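Ribonuclease (Nicotiana glutinosa, PDB 1IYB) cleaves RNA as a ribonuclease of the T2 family and holds guanosine-5'-monophosphate in a guanine-binding site. Local coordinates at residues V14-G19 against P81-P86; Y21-Q26 against S202-T207; I130-G133 against H137-G140; S147-I152 against P160-N165. One frame throughout, in Å; residues are numbered along the deposited sequence.

Contact 1. Residues V14-G19 against P81-P86. With 5GP (guanosine-5'-monophosphate), chain C.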
loop_
_atom_site.group_PDB
_atom_site.type_symbol
_atom_site.label_atom_id
_atom_site.label_comp_id
_atom_site.label_asym_id
_atom_site.label_seq_id
_atom_site.Cartn_x
_atom_site.Cartn_y
_atom_site.Cartn_z
ATOM N N VAL A 14 16.158 6.322 0.970
ATOM C CA VAL A 14 16.257 5.897 -0.423
ATOM C C VAL A 14 16.584 6.991 -1.429
ATOM O O VAL A 14 15.940 8.038 -1.450
ATOM C CB VAL A 14 14.924 5.231 -0.844
ATOM C CG1 VAL A 14 15.053 4.605 -2.225
ATOM C CG2 VAL A 14 14.522 4.188 0.193
ATOM N N GLN A 15 17.586 6.727 -2.264
ATOM C CA GLN A 15 18.000 7.659 -3.310
ATOM C C GLN A 15 17.885 6.974 -4.670
ATOM O O GLN A 15 18.149 5.774 -4.793
ATOM C CB GLN A 15 19.442 8.118 -3.088
ATOM C CG GLN A 15 19.631 8.954 -1.840
ATOM C CD GLN A 15 21.019 9.558 -1.767
ATOM O OE1 GLN A 15 21.384 10.393 -2.599
ATOM N NE2 GLN A 15 21.804 9.134 -0.784
ATOM N N GLN A 16 17.487 7.739 -5.683
ATOM C CA GLN A 16 17.313 7.208 -7.031
ATOM C C GLN A 16 18.306 7.811 -8.015
ATOM O O GLN A 16 18.707 8.971 -7.878
ATOM C CB GLN A 16 15.886 7.495 -7.532
ATOM C CG GLN A 16 15.536 8.988 -7.592
ATOM C CD GLN A 16 14.192 9.269 -8.260
ATOM O OE1 GLN A 16 13.437 8.351 -8.586
ATOM N NE2 GLN A 16 13.888 10.549 -8.464
ATOM N N TRP A 17 18.703 7.015 -9.003
ATOM C CA TRP A 17 19.614 7.486 -10.036
ATOM C C TRP A 17 18.754 7.937 -11.215
ATOM O O TRP A 17 18.070 7.129 -11.835
ATOM C CB TRP A 17 20.562 6.371 -10.486
ATOM C CG TRP A 17 21.453 6.828 -11.594
ATOM C CD1 TRP A 17 21.507 6.328 -12.868
ATOM C CD2 TRP A 17 22.363 7.931 -11.555
ATOM N NE1 TRP A 17 22.392 7.061 -13.623
ATOM C CE2 TRP A 17 22.931 8.050 -12.843
ATOM C CE3 TRP A 17 22.752 8.835 -10.556
ATOM C CZ2 TRP A 17 23.869 9.041 -13.160
ATOM C CZ3 TRP A 17 23.685 9.822 -10.870
ATOM C CH2 TRP A 17 24.233 9.915 -12.165
ATOM N N PRO A 18 18.773 9.240 -11.533
ATOM C CA PRO A 18 17.960 9.733 -12.649
ATOM C C PRO A 18 18.195 9.035 -13.988
ATOM O O PRO A 18 17.261 8.857 -14.773
ATOM C CB PRO A 18 18.284 11.232 -12.684
ATOM C CG PRO A 18 19.637 11.323 -12.042
ATOM C CD PRO A 18 19.534 10.336 -10.909
ATOM N N GLY A 19 19.433 8.630 -14.245
ATOM C CA GLY A 19 19.723 7.952 -15.498
ATOM C C GLY A 19 18.975 6.639 -15.666
ATOM O O GLY A 19 18.734 6.196 -16.790
ATOM N N PRO A 81 14.445 16.269 -6.785
ATOM C CA PRO A 81 13.650 16.535 -7.987
ATOM C C PRO A 81 12.654 15.445 -8.352
ATOM O O PRO A 81 12.840 14.273 -8.010
ATOM C CB PRO A 81 14.712 16.707 -9.069
ATOM C CG PRO A 81 15.776 15.744 -8.629
ATOM C CD PRO A 81 15.854 16.002 -7.132
ATOM N N THR A 82 11.595 15.847 -9.045
ATOM C CA THR A 82 10.592 14.906 -9.518
ATOM C C THR A 82 10.885 14.668 -10.998
ATOM O O THR A 82 11.238 15.600 -11.729
ATOM C CB THR A 82 9.152 15.448 -9.369
ATOM O OG1 THR A 82 8.236 14.495 -9.921
ATOM C CG2 THR A 82 8.987 16.778 -10.103
ATOM N N LEU A 83 10.766 13.417 -11.427
ATOM C CA LEU A 83 11.023 13.061 -12.816
ATOM C C LEU A 83 9.775 12.483 -13.479
ATOM O O LEU A 83 9.852 11.879 -14.544
ATOM C CB LEU A 83 12.178 12.059 -12.895
ATOM C CG LEU A 83 13.541 12.609 -12.470
ATOM C CD1 LEU A 83 14.558 11.479 -12.397
ATOM C CD2 LEU A 83 13.993 13.673 -13.462
ATOM N N ALA A 84 8.624 12.680 -12.845
ATOM C CA ALA A 84 7.362 12.182 -13.385
ATOM C C ALA A 84 6.791 13.151 -14.426
ATOM O O ALA A 84 7.140 14.331 -14.451
ATOM C CB ALA A 84 6.359 11.977 -12.253
ATOM N N CYS A 85 5.911 12.647 -15.286
ATOM C CA CYS A 85 5.295 13.478 -16.317
ATOM C C CYS A 85 3.867 13.866 -15.948
ATOM O O CYS A 85 3.146 13.082 -15.335
ATOM C CB CYS A 85 5.266 12.741 -17.655
ATOM S SG CYS A 85 6.878 12.524 -18.471
ATOM N N PRO A 86 3.440 15.084 -16.324
ATOM C CA PRO A 86 4.218 16.086 -17.059
ATOM C C PRO A 86 5.181 16.821 -16.128
ATOM O O PRO A 86 5.092 16.678 -14.910
ATOM C CB PRO A 86 3.138 17.002 -17.622
ATOM C CG PRO A 86 2.132 17.006 -16.526
ATOM C CD PRO A 86 2.052 15.544 -16.130
HETATM P P 5GP C . 6.966 5.325 -2.788
HETATM O O1P 5GP C . 6.189 4.390 -1.970
HETATM O O2P 5GP C . 7.585 6.434 -1.960
HETATM O O3P 5GP C . 8.062 4.558 -3.607
HETATM O "O5'" 5GP C . 6.069 6.063 -3.943
HETATM C "C5'" 5GP C . 6.689 6.907 -4.982
HETATM C "C4'" 5GP C . 5.689 7.525 -5.987
HETATM O "O4'" 5GP C . 6.095 8.956 -6.157
HETATM C "C3'" 5GP C . 5.644 7.012 -7.424
HETATM O "O3'" 5GP C . 4.806 5.882 -7.605
HETATM C "C2'" 5GP C . 5.145 8.205 -8.247
HETATM O "O2'" 5GP C . 3.703 8.265 -8.301
HETATM C "C1'" 5GP C . 5.754 9.391 -7.516
HETATM N N9 5GP C . 6.884 10.144 -8.146
HETATM C C8 5GP C . 6.935 11.448 -8.585
HETATM N N7 5GP C . 8.114 11.860 -9.003
HETATM C C5 5GP C . 8.908 10.710 -8.819
HETATM C C6 5GP C . 10.305 10.533 -9.096
HETATM O O6 5GP C . 11.097 11.350 -9.552
HETATM N N1 5GP C . 10.739 9.211 -8.770
HETATM C C2 5GP C . 9.906 8.223 -8.248
HETATM N N2 5GP C . 10.526 7.048 -8.016
HETATM N N3 5GP C . 8.595 8.387 -7.986
HETATM C C4 5GP C . 8.165 9.657 -8.298
HETATM O O HOH W 1 14.890 12.920 -6.656
#
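Gln16 and Leu83 meet in a buried contact, mediated largely by the ligand, where the end of strand 10-16, in the antiparallel sheet of this T2-family ribonuclease, and the start of helix 18-21 face the loop after helix 73-79. Only 140 Å² is buried directly between the segments; polar links run through the guanine base and a water. The Gln16 amide reads the base from one side. Its OE1 accepts from N1 of the nucleotide at 2.8 Å, and less directly from N2 (139° at the hydrogen), while its NE2 gives a nearly straight bond to O6 (173°). With CG set between the backbone N and carbonyl carbon (chi1 60°) and the chain extended beyond it, the amide reaches the base at full length. The loop supplies the rest: Leu83 N donates to O6 at 2.8 Å, so that oxygen is gripped by two donors, and Thr82 OG1 donates to N7 at 2.8 Å. The protein thus sets donors against the acceptors O6 and N7 and an acceptor against the donors N1 and N2, the pattern that identifies guanine. His96, Lys100 and His101 also hold the nucleotide. The direct contact is apolar, Leu83 CD1 against Pro18 CB at 3.7 Å. One water bridges the segments, accepting from Gln16 NE2 at 3.1 Å and donating to Pro81 O at 2.8 Å.

Contact 2. Residues Y21-Q26 against S202-T207. With 5GP (guanosine-5'-monophosphate), chain C.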
loop_
_atom_site.group_PDB
_atom_site.type_symbol
_atom_site.label_atom_id
_atom_site.label_comp_id
_atom_site.label_asym_id
_atom_site.label_seq_id
_atom_site.Cartn_x
_atom_site.Cartn_y
_atom_site.Cartn_z
ATOM N N TYR A 21 15.929 6.077 -14.056
ATOM C CA TYR A 21 14.498 6.330 -13.986
ATOM C C TYR A 21 14.031 6.798 -15.361
ATOM O O TYR A 21 12.881 6.586 -15.745
ATOM C CB TYR A 21 14.190 7.428 -12.964
ATOM C CG TYR A 21 12.708 7.654 -12.740
ATOM C CD1 TYR A 21 12.011 6.928 -11.779
ATOM C CD2 TYR A 21 12.000 8.585 -13.502
ATOM C CE1 TYR A 21 10.646 7.121 -11.576
ATOM C CE2 TYR A 21 10.631 8.785 -13.309
ATOM C CZ TYR A 21 9.966 8.051 -12.344
ATOM O OH TYR A 21 8.624 8.257 -12.124
ATOM N N CYS A 22 14.944 7.412 -16.104
ATOM C CA CYS A 22 14.631 7.978 -17.411
ATOM C C CYS A 22 14.965 7.205 -18.683
ATOM O O CYS A 22 14.722 7.710 -19.780
ATOM C CB CYS A 22 15.276 9.357 -17.516
ATOM S SG CYS A 22 14.448 10.660 -16.555
ATOM N N ASP A 23 15.508 5.998 -18.565
ATOM C CA ASP A 23 15.857 5.242 -19.765
ATOM C C ASP A 23 15.070 3.946 -19.937
ATOM O O ASP A 23 15.546 3.007 -20.579
ATOM C CB ASP A 23 17.359 4.946 -19.773
ATOM C CG ASP A 23 17.766 3.990 -18.673
ATOM O OD1 ASP A 23 16.940 3.745 -17.772
ATOM O OD2 ASP A 23 18.910 3.491 -18.707
ATOM N N THR A 24 13.868 3.894 -19.372
ATOM C CA THR A 24 13.035 2.705 -19.490
ATOM C C THR A 24 12.024 2.913 -20.613
ATOM O O THR A 24 12.076 3.919 -21.324
ATOM C CB THR A 24 12.263 2.417 -18.188
ATOM O OG1 THR A 24 11.225 3.391 -18.021
ATOM C CG2 THR A 24 13.201 2.467 -16.990
ATOM N N LYS A 25 11.107 1.964 -20.769
ATOM C CA LYS A 25 10.086 2.065 -21.805
ATOM C C LYS A 25 9.049 3.125 -21.449
ATOM O O LYS A 25 8.327 3.612 -22.318
ATOM C CB LYS A 25 9.399 0.712 -22.008
ATOM C CG LYS A 25 10.322 -0.378 -22.527
ATOM C CD LYS A 25 9.561 -1.667 -22.802
ATOM C CE LYS A 25 10.482 -2.747 -23.347
ATOM N NZ LYS A 25 11.154 -2.319 -24.608
ATOM N N GLN A 26 8.977 3.475 -20.168
ATOM C CA GLN A 26 8.032 4.484 -19.701
ATOM C C GLN A 26 8.658 5.869 -19.837
ATOM O O GLN A 26 9.880 6.005 -19.892
ATOM C CB GLN A 26 7.662 4.238 -18.238
ATOM C CG GLN A 26 7.149 2.843 -17.946
ATOM C CD GLN A 26 6.678 2.692 -16.514
ATOM O OE1 GLN A 26 5.661 3.262 -16.118
ATOM N NE2 GLN A 26 7.423 1.926 -15.723
ATOM N N SER A 202 26.328 -8.394 -12.378
ATOM C CA SER A 202 26.933 -7.193 -12.944
ATOM C C SER A 202 25.800 -6.325 -13.481
ATOM O O SER A 202 24.892 -6.825 -14.153
ATOM C CB SER A 202 27.901 -7.550 -14.077
ATOM O OG SER A 202 27.216 -8.119 -15.177
ATOM N N ILE A 203 25.853 -5.031 -13.184
ATOM C CA ILE A 203 24.812 -4.107 -13.619
ATOM C C ILE A 203 25.340 -2.823 -14.243
ATOM O O ILE A 203 26.446 -2.376 -13.940
ATOM C CB ILE A 203 23.888 -3.727 -12.441
ATOM C CG1 ILE A 203 24.707 -3.068 -11.328
ATOM C CG2 ILE A 203 23.170 -4.966 -11.925
ATOM C CD1 ILE A 203 23.885 -2.646 -10.112
ATOM N N GLU A 204 24.528 -2.228 -15.110
ATOM C CA GLU A 204 24.897 -0.991 -15.786
ATOM C C GLU A 204 24.636 0.237 -14.920
ATOM O O GLU A 204 23.701 0.260 -14.122
ATOM C CB GLU A 204 24.107 -0.846 -17.093
ATOM C CG GLU A 204 24.225 0.540 -17.717
ATOM C CD GLU A 204 23.239 0.779 -18.846
ATOM O OE1 GLU A 204 22.034 0.493 -18.667
ATOM O OE2 GLU A 204 23.670 1.269 -19.911
ATOM N N PHE A 205 25.479 1.251 -15.082
ATOM C CA PHE A 205 25.344 2.519 -14.369
ATOM C C PHE A 205 25.233 3.504 -15.535
ATOM O O PHE A 205 26.225 4.101 -15.958
ATOM C CB PHE A 205 26.602 2.788 -13.527
ATOM C CG PHE A 205 26.462 3.927 -12.537
ATOM C CD1 PHE A 205 25.232 4.541 -12.307
ATOM C CD2 PHE A 205 27.570 4.369 -11.820
ATOM C CE1 PHE A 205 25.113 5.580 -11.376
ATOM C CE2 PHE A 205 27.465 5.405 -10.888
ATOM C CZ PHE A 205 26.231 6.011 -10.667
ATOM N N PRO A 206 24.013 3.676 -16.072
ATOM C CA PRO A 206 23.743 4.568 -17.204
ATOM C C PRO A 206 24.038 6.045 -17.010
ATOM O O PRO A 206 23.890 6.590 -15.921
ATOM C CB PRO A 206 22.265 4.313 -17.494
ATOM C CG PRO A 206 21.711 4.063 -16.140
ATOM C CD PRO A 206 22.753 3.141 -15.525
ATOM N N THR A 207 24.463 6.688 -18.090
ATOM C CA THR A 207 24.756 8.110 -18.055
ATOM C C THR A 207 23.417 8.832 -17.958
ATOM O O THR A 207 22.378 8.262 -18.283
ATOM C CB THR A 207 25.434 8.575 -19.356
ATOM O OG1 THR A 207 24.509 8.435 -20.442
ATOM C CG2 THR A 207 26.664 7.736 -19.649
HETATM P P 5GP C . 6.966 5.325 -2.788
HETATM O O1P 5GP C . 6.189 4.390 -1.970
HETATM O O2P 5GP C . 7.585 6.434 -1.960
HETATM O O3P 5GP C . 8.062 4.558 -3.607
HETATM O "O5'" 5GP C . 6.069 6.063 -3.943
HETATM C "C5'" 5GP C . 6.689 6.907 -4.982
HETATM C "C4'" 5GP C . 5.689 7.525 -5.987
HETATM O "O4'" 5GP C . 6.095 8.956 -6.157
HETATM C "C3'" 5GP C . 5.644 7.012 -7.424
HETATM O "O3'" 5GP C . 4.806 5.882 -7.605
HETATM C "C2'" 5GP C . 5.145 8.205 -8.247
HETATM O "O2'" 5GP C . 3.703 8.265 -8.301
HETATM C "C1'" 5GP C . 5.754 9.391 -7.516
HETATM N N9 5GP C . 6.884 10.144 -8.146
HETATM C C8 5GP C . 6.935 11.448 -8.585
HETATM N N7 5GP C . 8.114 11.860 -9.003
HETATM C C5 5GP C . 8.908 10.710 -8.819
HETATM C C6 5GP C . 10.305 10.533 -9.096
HETATM O O6 5GP C . 11.097 11.350 -9.552
HETATM N N1 5GP C . 10.739 9.211 -8.770
HETATM C C2 5GP C . 9.906 8.223 -8.248
HETATM N N2 5GP C . 10.526 7.048 -8.016
HETATM N N3 5GP C . 8.595 8.387 -7.986
HETATM C C4 5GP C . 8.165 9.657 -8.298
#
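Asp23 and Pro206 form the heart of this small, partly buried contact of 62 Å². Its van der Waals part is a single carboxylate oxygen laid against a proline ring: Asp23 OD2 sits 3.7 Å from Pro206 CB and nearly as close to CG, the two side chains crossing at about a right angle. A first torsion of 67° tucks the carboxylate back over its own main chain, flanked by N and C, and turns OD2 to the proline.

The electrostatic part is unfavourable taken alone, since Asp23 OD2 and Glu204 OE1 lie 4.3 Å apart. Gln173 NE2, which donates to Asp23 OD2 and weakly to Glu204 OE1, probably eases it. Asp167 lies close to Glu204, and such a cluster could raise the proton affinity of one carboxylate.

Within 21-26, Thr24 OG1 accepts from Gln26 N at 3.1 Å, an ST turn that bends the chain after Asp23. Aromatic contact with the ligand belongs to Tyr21, whose CE1 is 3.5 Å from N1 of the nucleotide. C6 of the guanine lies over one ring face, the two planes about 27° apart.

Tyr21 ends helix 18-21 and packs on Tyr175 of strand 172-182. That strand also carries Gln173, which touches Pro206, and pairs through its backbone with Glu204 of strand 202-204; 202-204 is in turn bonded to strand 142-144.

Contact 3. Residues I130-G133 against H137-G140. Unlike the reference sequence in segment 137-140: His137 (reference Asn).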
loop_
_atom_site.group_PDB
_atom_site.type_symbol
_atom_site.label_atom_id
_atom_site.label_comp_id
_atom_site.label_asym_id
_atom_site.label_seq_id
_atom_site.Cartn_x
_atom_site.Cartn_y
_atom_site.Cartn_z
ATOM N N ILE A 130 31.006 9.016 -3.823
ATOM C CA ILE A 130 31.536 7.801 -3.224
ATOM C C ILE A 130 31.868 6.805 -4.330
ATOM O O ILE A 130 32.954 6.225 -4.355
ATOM C CB ILE A 130 30.510 7.145 -2.268
ATOM C CG1 ILE A 130 30.345 7.997 -1.009
ATOM C CG2 ILE A 130 30.953 5.727 -1.917
ATOM C CD1 ILE A 130 29.169 7.580 -0.149
ATOM N N LEU A 131 30.934 6.620 -5.255
ATOM C CA LEU A 131 31.140 5.674 -6.336
ATOM C C LEU A 131 32.247 6.099 -7.288
ATOM O O LEU A 131 33.099 5.288 -7.648
ATOM C CB LEU A 131 29.825 5.439 -7.088
ATOM C CG LEU A 131 28.790 4.690 -6.233
ATOM C CD1 LEU A 131 27.460 4.597 -6.965
ATOM C CD2 LEU A 131 29.317 3.300 -5.892
ATOM N N GLN A 132 32.260 7.366 -7.687
ATOM C CA GLN A 132 33.304 7.805 -8.600
ATOM C C GLN A 132 34.668 7.770 -7.916
ATOM O O GLN A 132 35.697 7.614 -8.578
ATOM C CB GLN A 132 32.973 9.197 -9.156
ATOM C CG GLN A 132 31.730 9.173 -10.053
ATOM C CD GLN A 132 31.578 10.404 -10.930
ATOM O OE1 GLN A 132 31.319 11.504 -10.444
ATOM N NE2 GLN A 132 31.744 10.221 -12.236
ATOM N N GLY A 133 34.672 7.878 -6.591
ATOM C CA GLY A 133 35.918 7.827 -5.850
ATOM C C GLY A 133 36.538 6.442 -5.931
ATOM O O GLY A 133 37.737 6.268 -5.696
ATOM N N HIS A 137 31.760 4.959 -12.366
ATOM C CA HIS A 137 31.111 6.141 -12.921
ATOM C C HIS A 137 29.878 5.848 -13.761
ATOM O O HIS A 137 29.732 4.763 -14.328
ATOM C CB HIS A 137 32.098 6.938 -13.781
ATOM C CG HIS A 137 33.451 7.098 -13.163
ATOM N ND1 HIS A 137 34.481 6.212 -13.392
ATOM C CD2 HIS A 137 33.940 8.032 -12.315
ATOM C CE1 HIS A 137 35.548 6.593 -12.712
ATOM N NE2 HIS A 137 35.246 7.695 -12.049
ATOM N N PRO A 138 28.963 6.827 -13.845
ATOM C CA PRO A 138 27.730 6.691 -14.624
ATOM C C PRO A 138 28.039 6.960 -16.094
ATOM O O PRO A 138 27.612 7.967 -16.664
ATOM C CB PRO A 138 26.824 7.751 -14.008
ATOM C CG PRO A 138 27.786 8.836 -13.660
ATOM C CD PRO A 138 28.954 8.075 -13.059
ATOM N N ASP A 139 28.797 6.045 -16.692
ATOM C CA ASP A 139 29.209 6.155 -18.087
ATOM C C ASP A 139 28.642 5.043 -18.964
ATOM O O ASP A 139 29.165 4.773 -20.046
ATOM C CB ASP A 139 30.736 6.127 -18.176
ATOM C CG ASP A 139 31.344 4.967 -17.403
ATOM O OD1 ASP A 139 30.677 3.917 -17.270
ATOM O OD2 ASP A 139 32.495 5.101 -16.936
ATOM N N GLY A 140 27.578 4.398 -18.501
ATOM C CA GLY A 140 26.982 3.323 -19.272
ATOM C C GLY A 140 27.727 2.008 -19.132
ATOM O O GLY A 140 27.333 1.001 -19.716
#
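Gln132 and His137 cross at about a right angle where the last part of helix 127-133 meets an inverse gamma turn centred on Pro138, in a surface contact of 164 Å². In Gln132 the first torsion (chi1 -66°) sets CG beside the backbone N, and the extended chain beyond it draws the whole length of the side chain past the imidazole. CB, CG, CD and NE2 all lie within 3.6 Å of His137 CD2. The closest approach is Gln132 NE2 to His137 CD2 at 3.1 Å, a contact to ring carbon and not a hydrogen bond. Because Gln132 CD lies in the ring plane at the CD2 edge, this is an edge contact; the amide plane is turned 71° from the ring. In His137, CG likewise lies beside the backbone N, and chi2 of 92° turns the ring plane across the CA-CB-CG plane, its CD2 edge facing the glutamine. The far end of the glutamine reaches the turn: Gln132 NE2 is 3.6 Å from Pro138 CD. Pro138 rests on Trp17 and Phe205 as well, which ties the turn to the rest of the chain. The turn itself is closed by a weak backbone bond, Asp139 N to His137 O at 2.8 Å.

Contact 4. Residues S147-I152 against P160-N165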
loop_
_atom_site.group_PDB
_atom_site.type_symbol
_atom_site.label_atom_id
_atom_site.label_comp_id
_atom_site.label_asym_id
_atom_site.label_seq_id
_atom_site.Cartn_x
_atom_site.Cartn_y
_atom_site.Cartn_z
ATOM N N SER A 147 30.999 -4.643 -5.960
ATOM C CA SER A 147 31.909 -3.501 -6.001
ATOM C C SER A 147 31.170 -2.238 -5.563
ATOM O O SER A 147 31.725 -1.382 -4.872
ATOM C CB SER A 147 32.477 -3.305 -7.413
ATOM O OG SER A 147 31.503 -2.795 -8.309
ATOM N N ILE A 148 29.907 -2.141 -5.966
ATOM C CA ILE A 148 29.075 -0.995 -5.628
ATOM C C ILE A 148 28.768 -0.996 -4.130
ATOM O O ILE A 148 28.905 0.026 -3.455
ATOM C CB ILE A 148 27.756 -1.028 -6.448
ATOM C CG1 ILE A 148 28.072 -0.846 -7.937
ATOM C CG2 ILE A 148 26.795 0.058 -5.967
ATOM C CD1 ILE A 148 26.887 -1.100 -8.855
ATOM N N LYS A 149 28.366 -2.152 -3.615
ATOM C CA LYS A 149 28.053 -2.284 -2.195
ATOM C C LYS A 149 29.265 -1.983 -1.319
ATOM O O LYS A 149 29.173 -1.232 -0.348
ATOM C CB LYS A 149 27.580 -3.706 -1.885
ATOM C CG LYS A 149 26.222 -4.075 -2.437
ATOM C CD LYS A 149 25.904 -5.522 -2.092
ATOM C CE LYS A 149 24.509 -5.920 -2.534
ATOM N NZ LYS A 149 24.194 -7.316 -2.112
ATOM N N ASN A 150 30.404 -2.569 -1.669
ATOM C CA ASN A 150 31.609 -2.389 -0.871
ATOM C C ASN A 150 32.235 -1.004 -0.944
ATOM O O ASN A 150 32.841 -0.548 0.025
ATOM C CB ASN A 150 32.629 -3.476 -1.221
ATOM C CG ASN A 150 32.127 -4.869 -0.865
ATOM O OD1 ASN A 150 31.334 -5.031 0.066
ATOM N ND2 ASN A 150 32.594 -5.877 -1.591
ATOM N N ALA A 151 32.086 -0.326 -2.077
ATOM C CA ALA A 151 32.623 1.020 -2.208
ATOM C C ALA A 151 31.868 1.907 -1.219
ATOM O O ALA A 151 32.453 2.749 -0.541
ATOM C CB ALA A 151 32.425 1.530 -3.630
ATOM N N ILE A 152 30.558 1.699 -1.135
ATOM C CA ILE A 152 29.728 2.477 -0.226
ATOM C C ILE A 152 29.996 2.105 1.233
ATOM O O ILE A 152 30.102 2.980 2.091
ATOM C CB ILE A 152 28.236 2.283 -0.565
ATOM C CG1 ILE A 152 27.959 2.876 -1.952
ATOM C CG2 ILE A 152 27.361 2.940 0.497
ATOM C CD1 ILE A 152 26.626 2.470 -2.537
ATOM N N PRO A 160 24.969 -1.028 2.172
ATOM C CA PRO A 160 23.749 -0.524 1.541
ATOM C C PRO A 160 22.918 -1.607 0.863
ATOM O O PRO A 160 23.383 -2.724 0.628
ATOM C CB PRO A 160 24.292 0.459 0.519
ATOM C CG PRO A 160 25.497 -0.277 0.014
ATOM C CD PRO A 160 26.140 -0.773 1.309
ATOM N N GLY A 161 21.677 -1.248 0.553
ATOM C CA GLY A 161 20.784 -2.136 -0.163
ATOM C C GLY A 161 20.766 -1.581 -1.577
ATOM O O GLY A 161 20.672 -0.363 -1.761
ATOM N N ILE A 162 20.872 -2.450 -2.575
ATOM C CA ILE A 162 20.882 -2.011 -3.966
ATOM C C ILE A 162 19.674 -2.550 -4.735
ATOM O O ILE A 162 19.414 -3.753 -4.729
ATOM C CB ILE A 162 22.168 -2.484 -4.686
ATOM C CG1 ILE A 162 23.405 -2.087 -3.873
ATOM C CG2 ILE A 162 22.229 -1.883 -6.082
ATOM C CD1 ILE A 162 23.576 -0.591 -3.678
ATOM N N GLU A 163 18.944 -1.655 -5.396
ATOM C CA GLU A 163 17.773 -2.044 -6.178
ATOM C C GLU A 163 18.030 -1.734 -7.641
ATOM O O GLU A 163 18.565 -0.675 -7.973
ATOM C CB GLU A 163 16.532 -1.271 -5.725
ATOM C CG GLU A 163 15.248 -1.733 -6.400
ATOM C CD GLU A 163 14.099 -0.756 -6.223
ATOM O OE1 GLU A 163 14.121 0.025 -5.250
ATOM O OE2 GLU A 163 13.169 -0.779 -7.055
ATOM N N CYS A 164 17.636 -2.656 -8.513
ATOM C CA CYS A 164 17.818 -2.490 -9.947
ATOM C C CYS A 164 16.495 -2.529 -10.688
ATOM O O CYS A 164 15.506 -3.060 -10.188
ATOM C CB CYS A 164 18.702 -3.614 -10.502
ATOM S SG CYS A 164 20.409 -3.578 -9.881
ATOM N N ASN A 165 16.482 -1.928 -11.870
ATOM C CA ASN A 165 15.313 -1.970 -12.734
ATOM C C ASN A 165 15.880 -2.251 -14.121
ATOM O O ASN A 165 17.081 -2.492 -14.257
ATOM C CB ASN A 165 14.485 -0.669 -12.675
ATOM C CG ASN A 165 15.149 0.521 -13.356
ATOM O OD1 ASN A 165 14.480 1.518 -13.642
ATOM N ND2 ASN A 165 16.443 0.439 -13.601
#
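Helix segment 147-152 and strand segment 161-165 pass with their axes 9.2 Å apart at closest, and their chain directions make an angle of 144°, nearer antiparallel than perpendicular. Backbones approach most closely where Lys149 faces Pro160, with CA atoms 6.0 Å apart. There Pro160 CD touches the carbonyl oxygen of Lys149 at 3.5 Å, the tightest approach in the contact.

Pro160, just before the strand, and Ile162 within it both direct their side chains at the helix. Pro160 is met by Ile152, one helical turn on from Ile148: Ile152 CG2 lies 3.7 Å from Pro160 CG, with the Ile152 CG2 branch anti to that residue's backbone N. Ile162 is touched at two atoms. Its CG1 lies 3.7 Å from Lys149 CG, so the lysine takes part through the aliphatic base of its extended chain. Its CD1 reaches Ile148 CG2 at 4.0 Å and, more loosely, Ile152 CD1 at 4.5 Å. The bent second torsion of Ile162 (chi2 -61°) folds CD1 round toward these two isoleucines. The surface of 256 Å² is thus made mostly by aliphatic carbon, with no polar bond between the segments.

Around this patch, Leu131 and Ile130 of helix 127-133 and Ile203 of strand 202-204 pack on Ile148 or Ile152, while Leu174 of strand 172-182 lies against Ile162. The arrangement is that of an alpha+beta fold, in which helix 145-156 packs over a face of the four-stranded antiparallel sheet at its outermost strand, 161-166, in the T2-family domain.

Contacts 1 and 4 are buried, contact 2 is partly so, and contact 3 lies at the surface. Contacts 1 and 4 both reach the four-stranded sheet but differ in chemistry: contact 1, on inner strand 10-16, is joined mainly by polar bonds through the nucleotide and a water, with one small apolar touch, whereas contact 4, on edge strand 161-166, is aliphatic. Contacts 1 and 2 share the ligand and also join where Trp17 NE1 meets Pro206 O at 2.8 Å. Contact 2 carries acidic groups, contact 3 an amide against an imidazole edge. Contact 3 touches contact 2 through Phe205 O and Gly140 N at 2.9 Å, and contact 4 through Ile130 and Leu131.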